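PDB 1Y6Z: heat shock protein, putative from Plasmodium falciparum, which probably acts as an ATP-dependent Hsp90-family chaperone that binds unfolded proteins, the chain here being its middle domain. Local coordinates for residues B[94-99]-B[156-161]; B[84-89]-B[119-124]; B[33-38]-B[137-142]. All coordinates share one frame; numbering follows the deposited sequence.

Interaction 1 of 3, residues B[94-99]-B[156-161]; sequences LTFLRG and KYLKIG
Tyr157, on helix 145-164, meets Phe96 and Thr95 in the turn that leads into strand 98-103. Its CB lies 3.7 Å from Phe96 CD1, packed obliquely against that ring. CG is just as near to the same carbon, and CD1 stays within van der Waals distance of it. On the other branch of the ring, CE2 is 3.6 Å from Thr95 CG2, a methyl that CD2 and CZ also approach. OH passes beyond both residues to bond the backbone oxygen of Met65, so the polar tip of a buried tyrosine is satisfied. The side chains of Phe96 and Tyr157 run alongside each other, pointing opposite ways, with ring centroids 5.5 Å apart and planes inclined at 42°.

The contact lies in the middle domain of an Hsp90-family protein, where helix 145-164 packs on the segment leading into strand 98-103 of a mixed sheet, and helix 121-141 takes Leu94 and Leu97 of the same turn. The type I turn from Leu94 to Leu97 lets the chain enter the sheet while presenting Phe96 to helix 145-164. A chi1 of 65° turns the Phe96 ring toward that helix, and its far end, CZ, reaches Leu158 CD1 at 4.1 Å. Phe154, one helical turn before Leu158, stacks on the Phe96 ring. Arg98 ties the turn together: its NH1 donates to Thr95 O at 2.9 Å, in the plane of that carbonyl, and also to Leu97 O, approached from above the carbonyl plane. Its NH2 forms a salt bridge with Glu60.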
loop_
_atom_site.group_PDB
_atom_site.type_symbol
_atom_site.label_atom_id
_atom_site.label_comp_id
_atom_site.label_asym_id
_atom_site.label_seq_id
_atom_site.Cartn_x
_atom_site.Cartn_y
_atom_site.Cartn_z
ATOM N N LEU B 94 -16.823 -2.395 4.633
ATOM C CA LEU B 94 -16.608 -0.987 4.962
ATOM C C LEU B 94 -17.849 -0.191 5.364
ATOM O O LEU B 94 -17.784 1.041 5.420
ATOM C CB LEU B 94 -15.980 -0.275 3.762
ATOM C CG LEU B 94 -14.521 -0.693 3.652
ATOM C CD1 LEU B 94 -14.109 -0.291 2.262
ATOM C CD2 LEU B 94 -13.666 0.031 4.764
ATOM N N THR B 95 -18.941 -0.896 5.656
ATOM C CA THR B 95 -20.230 -0.316 6.069
ATOM C C THR B 95 -20.087 0.563 7.314
ATOM O O THR B 95 -20.911 1.436 7.537
ATOM C CB THR B 95 -21.317 -1.403 6.339
ATOM O OG1 THR B 95 -22.619 -0.789 6.533
ATOM C CG2 THR B 95 -20.979 -2.271 7.550
ATOM N N PHE B 96 -19.057 0.312 8.117
ATOM C CA PHE B 96 -18.875 1.089 9.390
ATOM C C PHE B 96 -18.335 2.490 9.127
ATOM O O PHE B 96 -18.418 3.332 9.995
ATOM C CB PHE B 96 -17.995 0.361 10.409
ATOM C CG PHE B 96 -16.556 0.186 9.957
ATOM C CD1 PHE B 96 -16.163 -0.939 9.261
ATOM C CD2 PHE B 96 -15.605 1.195 10.208
ATOM C CE1 PHE B 96 -14.828 -1.142 8.848
ATOM C CE2 PHE B 96 -14.252 1.030 9.742
ATOM C CZ PHE B 96 -13.881 -0.136 9.095
ATOM N N LEU B 97 -17.785 2.776 7.937
ATOM C CA LEU B 97 -17.287 4.110 7.660
ATOM C C LEU B 97 -18.469 5.122 7.587
ATOM O O LEU B 97 -19.552 4.781 7.131
ATOM C CB LEU B 97 -16.633 4.121 6.233
ATOM C CG LEU B 97 -15.327 3.407 5.962
ATOM C CD1 LEU B 97 -14.998 3.742 4.459
ATOM C CD2 LEU B 97 -14.260 3.999 6.787
ATOM N N ARG B 98 -18.235 6.348 8.019
ATOM C CA ARG B 98 -19.184 7.432 7.833
ATOM C C ARG B 98 -18.421 8.507 7.063
ATOM O O ARG B 98 -17.239 8.748 7.314
ATOM C CB ARG B 98 -19.693 7.954 9.183
ATOM C CG ARG B 98 -20.473 6.923 9.990
ATOM C CD ARG B 98 -21.756 6.655 9.271
ATOM N NE ARG B 98 -22.684 5.685 9.874
ATOM C CZ ARG B 98 -22.766 4.406 9.521
ATOM N NH1 ARG B 98 -21.907 3.891 8.667
ATOM N NH2 ARG B 98 -23.672 3.612 10.088
ATOM N N GLY B 99 -19.071 9.193 6.131
ATOM C CA GLY B 99 -18.326 10.145 5.325
ATOM C C GLY B 99 -19.184 10.804 4.249
ATOM O O GLY B 99 -20.401 10.579 4.172
ATOM N N LYS B 156 -14.053 -7.143 13.586
ATOM C CA LYS B 156 -14.918 -8.127 12.968
ATOM C C LYS B 156 -15.158 -7.796 11.504
ATOM O O LYS B 156 -15.219 -8.706 10.663
ATOM C CB LYS B 156 -16.264 -8.243 13.722
ATOM C CG LYS B 156 -16.977 -6.866 13.915
ATOM C CD LYS B 156 -18.140 -7.007 14.935
ATOM C CE LYS B 156 -19.129 -5.854 14.744
ATOM N NZ LYS B 156 -20.356 -6.074 15.698
ATOM N N TYR B 157 -15.271 -6.490 11.181
ATOM C CA TYR B 157 -15.523 -6.081 9.772
ATOM C C TYR B 157 -14.302 -6.397 8.893
ATOM O O TYR B 157 -14.434 -6.812 7.772
ATOM C CB TYR B 157 -15.880 -4.594 9.678
ATOM C CG TYR B 157 -17.244 -4.362 10.221
ATOM C CD1 TYR B 157 -17.426 -3.846 11.489
ATOM C CD2 TYR B 157 -18.350 -4.738 9.494
ATOM C CE1 TYR B 157 -18.762 -3.648 11.997
ATOM C CE2 TYR B 157 -19.701 -4.531 9.986
ATOM C CZ TYR B 157 -19.888 -3.998 11.210
ATOM O OH TYR B 157 -21.194 -3.878 11.742
ATOM N N LEU B 158 -13.141 -6.158 9.439
ATOM C CA LEU B 158 -11.896 -6.425 8.670
ATOM C C LEU B 158 -11.783 -7.916 8.373
ATOM O O LEU B 158 -11.445 -8.312 7.252
ATOM C CB LEU B 158 -10.723 -5.897 9.463
ATOM C CG LEU B 158 -10.381 -4.417 9.244
ATOM C CD1 LEU B 158 -11.510 -3.426 9.652
ATOM C CD2 LEU B 158 -9.053 -4.096 10.003
ATOM N N LYS B 159 -12.191 -8.747 9.357
ATOM C CA LYS B 159 -12.150 -10.234 9.231
ATOM C C LYS B 159 -13.061 -10.654 8.128
ATOM O O LYS B 159 -12.678 -11.470 7.305
ATOM C CB LYS B 159 -12.491 -10.908 10.555
ATOM C CG LYS B 159 -11.320 -10.912 11.542
ATOM C CD LYS B 159 -11.809 -11.255 12.964
ATOM C CE LYS B 159 -10.752 -10.995 14.012
ATOM N NZ LYS B 159 -11.497 -10.994 15.364
ATOM N N ILE B 160 -14.247 -10.023 8.058
ATOM C CA ILE B 160 -15.183 -10.247 6.924
ATOM C C ILE B 160 -14.576 -9.748 5.602
ATOM O O ILE B 160 -14.714 -10.408 4.574
ATOM C CB ILE B 160 -16.555 -9.624 7.196
ATOM C CG1 ILE B 160 -17.294 -10.431 8.270
ATOM C CG2 ILE B 160 -17.453 -9.549 5.893
ATOM C CD1 ILE B 160 -18.226 -9.535 9.048
ATOM N N GLY B 161 -13.902 -8.599 5.640
ATOM C CA GLY B 161 -13.178 -8.114 4.453
ATOM C C GLY B 161 -12.192 -9.134 3.868
ATOM O O GLY B 161 -12.125 -9.311 2.635
#

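Interaction 2 of 3, residues B[84-89]-B[119-124]; sequences DKFSES and KMLSII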
loop_
_atom_site.group_PDB
_atom_site.type_symbol
_atom_site.label_atom_id
_atom_site.label_comp_id
_atom_site.label_asym_id
_atom_site.label_seq_id
_atom_site.Cartn_x
_atom_site.Cartn_y
_atom_site.Cartn_z
ATOM N N ASP B 84 -28.101 9.321 1.531
ATOM C CA ASP B 84 -27.086 8.696 2.376
ATOM C C ASP B 84 -26.926 7.165 2.201
ATOM O O ASP B 84 -26.688 6.421 3.163
ATOM C CB ASP B 84 -27.286 9.111 3.838
ATOM C CG ASP B 84 -28.621 8.637 4.429
ATOM O OD1 ASP B 84 -29.381 7.840 3.793
ATOM O OD2 ASP B 84 -28.883 9.059 5.588
ATOM N N LYS B 85 -27.045 6.701 0.964
ATOM C CA LYS B 85 -26.988 5.277 0.669
ATOM C C LYS B 85 -25.869 4.933 -0.294
ATOM O O LYS B 85 -25.884 3.882 -0.956
ATOM C CB LYS B 85 -28.343 4.793 0.118
ATOM C CG LYS B 85 -29.485 5.062 1.071
ATOM C CD LYS B 85 -30.834 4.937 0.402
ATOM C CE LYS B 85 -31.888 4.707 1.448
ATOM N NZ LYS B 85 -31.339 3.810 2.525
ATOM N N PHE B 86 -24.868 5.799 -0.349
ATOM C CA PHE B 86 -23.768 5.582 -1.263
ATOM C C PHE B 86 -22.919 4.334 -0.907
ATOM O O PHE B 86 -22.234 3.766 -1.769
ATOM C CB PHE B 86 -22.906 6.828 -1.327
ATOM C CG PHE B 86 -21.909 6.770 -2.392
ATOM C CD1 PHE B 86 -22.290 6.964 -3.716
ATOM C CD2 PHE B 86 -20.580 6.429 -2.103
ATOM C CE1 PHE B 86 -21.348 6.882 -4.726
ATOM C CE2 PHE B 86 -19.632 6.332 -3.127
ATOM C CZ PHE B 86 -20.016 6.570 -4.429
ATOM N N SER B 87 -22.966 3.940 0.369
ATOM C CA SER B 87 -22.285 2.761 0.877
ATOM C C SER B 87 -22.761 1.400 0.303
ATOM O O SER B 87 -22.038 0.393 0.411
ATOM C CB SER B 87 -22.407 2.723 2.400
ATOM O OG SER B 87 -21.611 3.736 2.986
ATOM N N GLU B 88 -23.964 1.376 -0.280
ATOM C CA GLU B 88 -24.521 0.180 -0.960
ATOM C C GLU B 88 -23.693 -0.299 -2.168
ATOM O O GLU B 88 -23.846 -1.434 -2.641
ATOM C CB GLU B 88 -25.913 0.471 -1.487
ATOM C CG GLU B 88 -27.017 0.484 -0.489
ATOM C CD GLU B 88 -28.374 0.583 -1.191
ATOM O OE1 GLU B 88 -28.683 -0.324 -2.011
ATOM O OE2 GLU B 88 -29.114 1.567 -0.929
ATOM N N SER B 89 -22.849 0.581 -2.683
ATOM C CA SER B 89 -21.988 0.214 -3.780
ATOM C C SER B 89 -20.522 -0.086 -3.358
ATOM O O SER B 89 -19.717 -0.567 -4.185
ATOM C CB SER B 89 -22.085 1.286 -4.880
ATOM O OG SER B 89 -21.701 2.554 -4.373
ATOM N N LYS B 119 -18.975 2.534 -14.803
ATOM C CA LYS B 119 -17.515 2.463 -14.837
ATOM C C LYS B 119 -16.996 3.858 -14.577
ATOM O O LYS B 119 -16.411 4.483 -15.486
ATOM C CB LYS B 119 -17.013 1.999 -16.215
ATOM C CG LYS B 119 -17.895 0.963 -16.921
ATOM C CD LYS B 119 -17.735 -0.438 -16.338
ATOM C CE LYS B 119 -17.802 -1.500 -17.449
ATOM N NZ LYS B 119 -16.507 -1.654 -18.175
ATOM N N MET B 120 -17.179 4.299 -13.324
ATOM C CA MET B 120 -17.158 5.698 -12.919
ATOM C C MET B 120 -17.545 5.834 -11.435
ATOM O O MET B 120 -16.852 6.479 -10.620
ATOM C CB MET B 120 -18.151 6.477 -13.772
ATOM C CG MET B 120 -17.928 7.959 -13.766
ATOM S SD MET B 120 -18.407 8.684 -12.194
ATOM C CE MET B 120 -16.992 9.752 -11.849
ATOM N N LEU B 121 -18.685 5.256 -11.080
ATOM C CA LEU B 121 -19.057 5.180 -9.692
ATOM C C LEU B 121 -18.048 4.227 -9.114
ATOM O O LEU B 121 -17.594 4.375 -7.970
ATOM C CB LEU B 121 -20.444 4.592 -9.551
ATOM C CG LEU B 121 -21.081 4.855 -8.194
ATOM C CD1 LEU B 121 -21.694 6.257 -8.247
ATOM C CD2 LEU B 121 -22.125 3.798 -7.910
ATOM N N SER B 122 -17.694 3.271 -9.967
ATOM C CA SER B 122 -16.739 2.242 -9.697
ATOM C C SER B 122 -15.351 2.843 -9.376
ATOM O O SER B 122 -14.631 2.337 -8.528
ATOM C CB SER B 122 -16.656 1.366 -10.922
ATOM O OG SER B 122 -15.922 0.200 -10.666
ATOM N N ILE B 123 -14.987 3.892 -10.100
ATOM C CA ILE B 123 -13.744 4.613 -9.874
ATOM C C ILE B 123 -13.755 5.287 -8.496
ATOM O O ILE B 123 -12.788 5.202 -7.731
ATOM C CB ILE B 123 -13.577 5.669 -10.960
ATOM C CG1 ILE B 123 -13.012 4.985 -12.222
ATOM C CG2 ILE B 123 -12.726 6.842 -10.464
ATOM C CD1 ILE B 123 -13.354 5.693 -13.481
ATOM N N ILE B 124 -14.852 5.966 -8.195
ATOM C CA ILE B 124 -14.972 6.616 -6.888
ATOM C C ILE B 124 -14.885 5.555 -5.767
ATOM O O ILE B 124 -14.130 5.745 -4.799
ATOM C CB ILE B 124 -16.231 7.525 -6.774
ATOM C CG1 ILE B 124 -16.130 8.678 -7.791
ATOM C CG2 ILE B 124 -16.349 8.107 -5.354
ATOM C CD1 ILE B 124 -17.396 9.502 -7.939
#
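This is a small apolar contact toward one end of the Hsp90-family middle domain, where the 3-10 turn 86-88, after edge strand 80-83 of the mixed sheet, meets the first turn of helix 121-141. Met120 takes the N-cap position, so Leu121 and Ile124 are among the first residues of the helix and lie about one turn apart, both directed at the same aromatic ring. That ring is Phe86, a flat group long enough to bridge from the turn to the helix. With CG anti to the backbone N (chi1 -170°), it carries CE1 and CZ toward the two aliphatic side chains. Leu121 CD1 comes in at the ring edge, near its plane, 3.6 Å from Phe86 CE1. Ile124 lies across the ring's tip, its CG2 methyl 4.1 Å from Phe86 CZ. Val101 of strand 98-103 touches both Phe86 and Ile124, extending this apolar patch onto the sheet.

Ser89 suits the more open margin, since its small side chain can meet a methyl and still satisfy its hydroxyl. Leu121 CD2 lies 3.8 Å from Ser89 OG. The hydroxyl folds back over the centre of one face of Phe86, 4.2 Å above the ring plane, and donates to Phe86 O at 2.9 Å, tilted 18° from the carbonyl plane.

Interaction 3 of 3, residues B[33-38]-B[137-142]; sequences PLAYVH and KGLKET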
loop_
_atom_site.group_PDB
_atom_site.type_symbol
_atom_site.label_atom_id
_atom_site.label_comp_id
_atom_site.label_asym_id
_atom_site.label_seq_id
_atom_site.Cartn_x
_atom_site.Cartn_y
_atom_site.Cartn_z
ATOM N N PRO B 33 -14.532 10.788 16.209
ATOM C CA PRO B 33 -14.032 9.690 15.397
ATOM C C PRO B 33 -12.637 9.260 15.783
ATOM O O PRO B 33 -11.845 10.034 16.379
ATOM C CB PRO B 33 -14.072 10.250 13.939
ATOM C CG PRO B 33 -14.164 11.716 14.071
ATOM C CD PRO B 33 -14.665 12.056 15.470
ATOM N N LEU B 34 -12.326 8.022 15.460
ATOM C CA LEU B 34 -11.037 7.480 15.721
ATOM C C LEU B 34 -9.994 8.035 14.748
ATOM O O LEU B 34 -8.808 8.188 15.119
ATOM C CB LEU B 34 -11.095 5.962 15.627
ATOM C CG LEU B 34 -11.202 5.172 16.947
ATOM C CD1 LEU B 34 -11.850 5.922 18.099
ATOM C CD2 LEU B 34 -11.742 3.745 16.704
ATOM N N ALA B 35 -10.448 8.283 13.516
ATOM C CA ALA B 35 -9.583 8.845 12.495
ATOM C C ALA B 35 -10.436 9.444 11.353
ATOM O O ALA B 35 -11.667 9.217 11.245
ATOM C CB ALA B 35 -8.693 7.773 11.966
ATOM N N TYR B 36 -9.777 10.204 10.487
ATOM C CA TYR B 36 -10.419 10.726 9.291
ATOM C C TYR B 36 -9.373 11.004 8.235
ATOM O O TYR B 36 -8.203 11.171 8.577
ATOM C CB TYR B 36 -11.201 12.022 9.557
ATOM C CG TYR B 36 -10.352 13.193 9.965
ATOM C CD1 TYR B 36 -9.907 14.140 9.025
ATOM C CD2 TYR B 36 -10.011 13.382 11.299
ATOM C CE1 TYR B 36 -9.120 15.216 9.414
ATOM C CE2 TYR B 36 -9.196 14.483 11.698
ATOM C CZ TYR B 36 -8.775 15.379 10.743
ATOM O OH TYR B 36 -7.984 16.435 11.144
ATOM N N VAL B 37 -9.832 11.114 6.984
ATOM C CA VAL B 37 -8.995 11.632 5.890
ATOM C C VAL B 37 -9.898 12.455 4.955
ATOM O O VAL B 37 -11.038 12.053 4.684
ATOM C CB VAL B 37 -8.255 10.465 5.127
ATOM C CG1 VAL B 37 -9.201 9.431 4.678
ATOM C CG2 VAL B 37 -7.393 11.021 3.979
ATOM N N HIS B 38 -9.360 13.584 4.504
ATOM C CA HIS B 38 -10.060 14.488 3.593
ATOM C C HIS B 38 -9.204 14.440 2.312
ATOM O O HIS B 38 -8.015 14.737 2.366
ATOM C CB HIS B 38 -10.074 15.871 4.208
ATOM C CG HIS B 38 -10.696 16.932 3.336
ATOM N ND1 HIS B 38 -10.651 18.264 3.662
ATOM C CD2 HIS B 38 -11.398 16.853 2.181
ATOM C CE1 HIS B 38 -11.276 18.970 2.731
ATOM N NE2 HIS B 38 -11.753 18.137 1.837
ATOM N N LYS B 137 -4.144 1.612 8.004
ATOM C CA LYS B 137 -2.691 1.284 8.179
ATOM C C LYS B 137 -1.922 2.356 8.898
ATOM O O LYS B 137 -0.995 2.068 9.662
ATOM C CB LYS B 137 -1.992 1.034 6.869
ATOM C CG LYS B 137 -2.244 -0.311 6.279
ATOM C CD LYS B 137 -1.025 -0.634 5.391
ATOM C CE LYS B 137 -0.912 0.344 4.232
ATOM N NZ LYS B 137 -0.065 1.538 4.574
ATOM N N GLY B 138 -2.306 3.605 8.654
ATOM C CA GLY B 138 -1.756 4.724 9.422
ATOM C C GLY B 138 -2.138 4.620 10.884
ATOM O O GLY B 138 -1.340 4.915 11.762
ATOM N N LEU B 139 -3.380 4.238 11.160
ATOM C CA LEU B 139 -3.815 4.145 12.536
ATOM C C LEU B 139 -3.050 3.029 13.248
ATOM O O LEU B 139 -2.634 3.207 14.377
ATOM C CB LEU B 139 -5.316 3.957 12.621
ATOM C CG LEU B 139 -6.037 4.156 13.969
ATOM C CD1 LEU B 139 -5.954 5.612 14.461
ATOM C CD2 LEU B 139 -7.469 3.731 13.811
ATOM N N LYS B 140 -2.831 1.911 12.576
ATOM C CA LYS B 140 -1.981 0.816 13.095
ATOM C C LYS B 140 -0.532 1.284 13.385
ATOM O O LYS B 140 -0.004 0.999 14.460
ATOM C CB LYS B 140 -1.937 -0.334 12.111
ATOM C CG LYS B 140 -1.173 -1.588 12.672
ATOM C CD LYS B 140 -1.268 -2.712 11.707
ATOM C CE LYS B 140 -0.300 -3.854 12.156
ATOM N NZ LYS B 140 -0.536 -4.986 11.291
ATOM N N GLU B 141 0.089 2.011 12.450
ATOM C CA GLU B 141 1.490 2.452 12.643
ATOM C C GLU B 141 1.597 3.456 13.808
ATOM O O GLU B 141 2.445 3.287 14.682
ATOM C CB GLU B 141 2.136 2.944 11.323
ATOM C CG GLU B 141 3.710 3.130 11.294
ATOM C CD GLU B 141 4.572 1.835 11.527
ATOM O OE1 GLU B 141 5.347 1.796 12.524
ATOM O OE2 GLU B 141 4.531 0.871 10.709
ATOM N N THR B 142 0.706 4.444 13.863
ATOM C CA THR B 142 0.772 5.533 14.860
ATOM C C THR B 142 0.079 5.112 16.127
ATOM O O THR B 142 0.732 4.820 17.155
ATOM C CB THR B 142 0.113 6.890 14.393
ATOM O OG1 THR B 142 -1.306 6.872 14.626
ATOM C CG2 THR B 142 0.368 7.167 12.943
#
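A first torsion of -166° extends Leu139 away from its own backbone N, and the second, 65°, then directs one methyl, CD1, at the start of strand 35-41. Through that methyl it meets two consecutive residues of the other segment: CD1 is 3.9 Å from Leu34 O and 4.3 Å from Ala35 CB. The first is a van der Waals approach of a methyl to a peptide oxygen, the second an apolar touch between methyls. Alanine suits this place because its short side chain lets strand and helix come together, with the CA atoms of Ala35 and Leu139 7.4 Å apart, while leucine supplies the reach from the helix side. The Leu34 oxygen also has a weak hydrogen bond from Lys146 NZ.

Just beyond Leu139 the helix nears its end: Thr142 N bonds Gly138 O at 3.0 Å, and the threonine hydroxyl adds a weak bond to the same oxygen.

Strand 35-41 is one of the two outermost strands of the mixed sheet within this chain, pairing with strand 47-53 through bonds of Leu34 and Ala35 to Ile53. Phe150 of helix 145-164 touches both Leu34 and Leu139, linking the residue just before the strand with helices 121-141 and 145-164.

Interactions 2 and 3 use opposite ends of helix 121-141, with centres 22 Å apart: 84-89 meets its first turn, 33-38 its last. In the mixed sheet, interaction 2 follows outermost strand 80-83, while interaction 3 includes the start of the other, 35-41. Interaction 1 instead joins the lead-in to the central strand 98-103 to helix 145-164, the next after 121-141; its centre is 5 Å from that of the chain, and all its touching residues are buried. Aromatic packing dominates there, while interaction 2, partly buried, sets one ring against aliphatic methyls and a serine. Interaction 3 is buried but smallest in area and has no ring across it. None has a hydrogen bond between its segments.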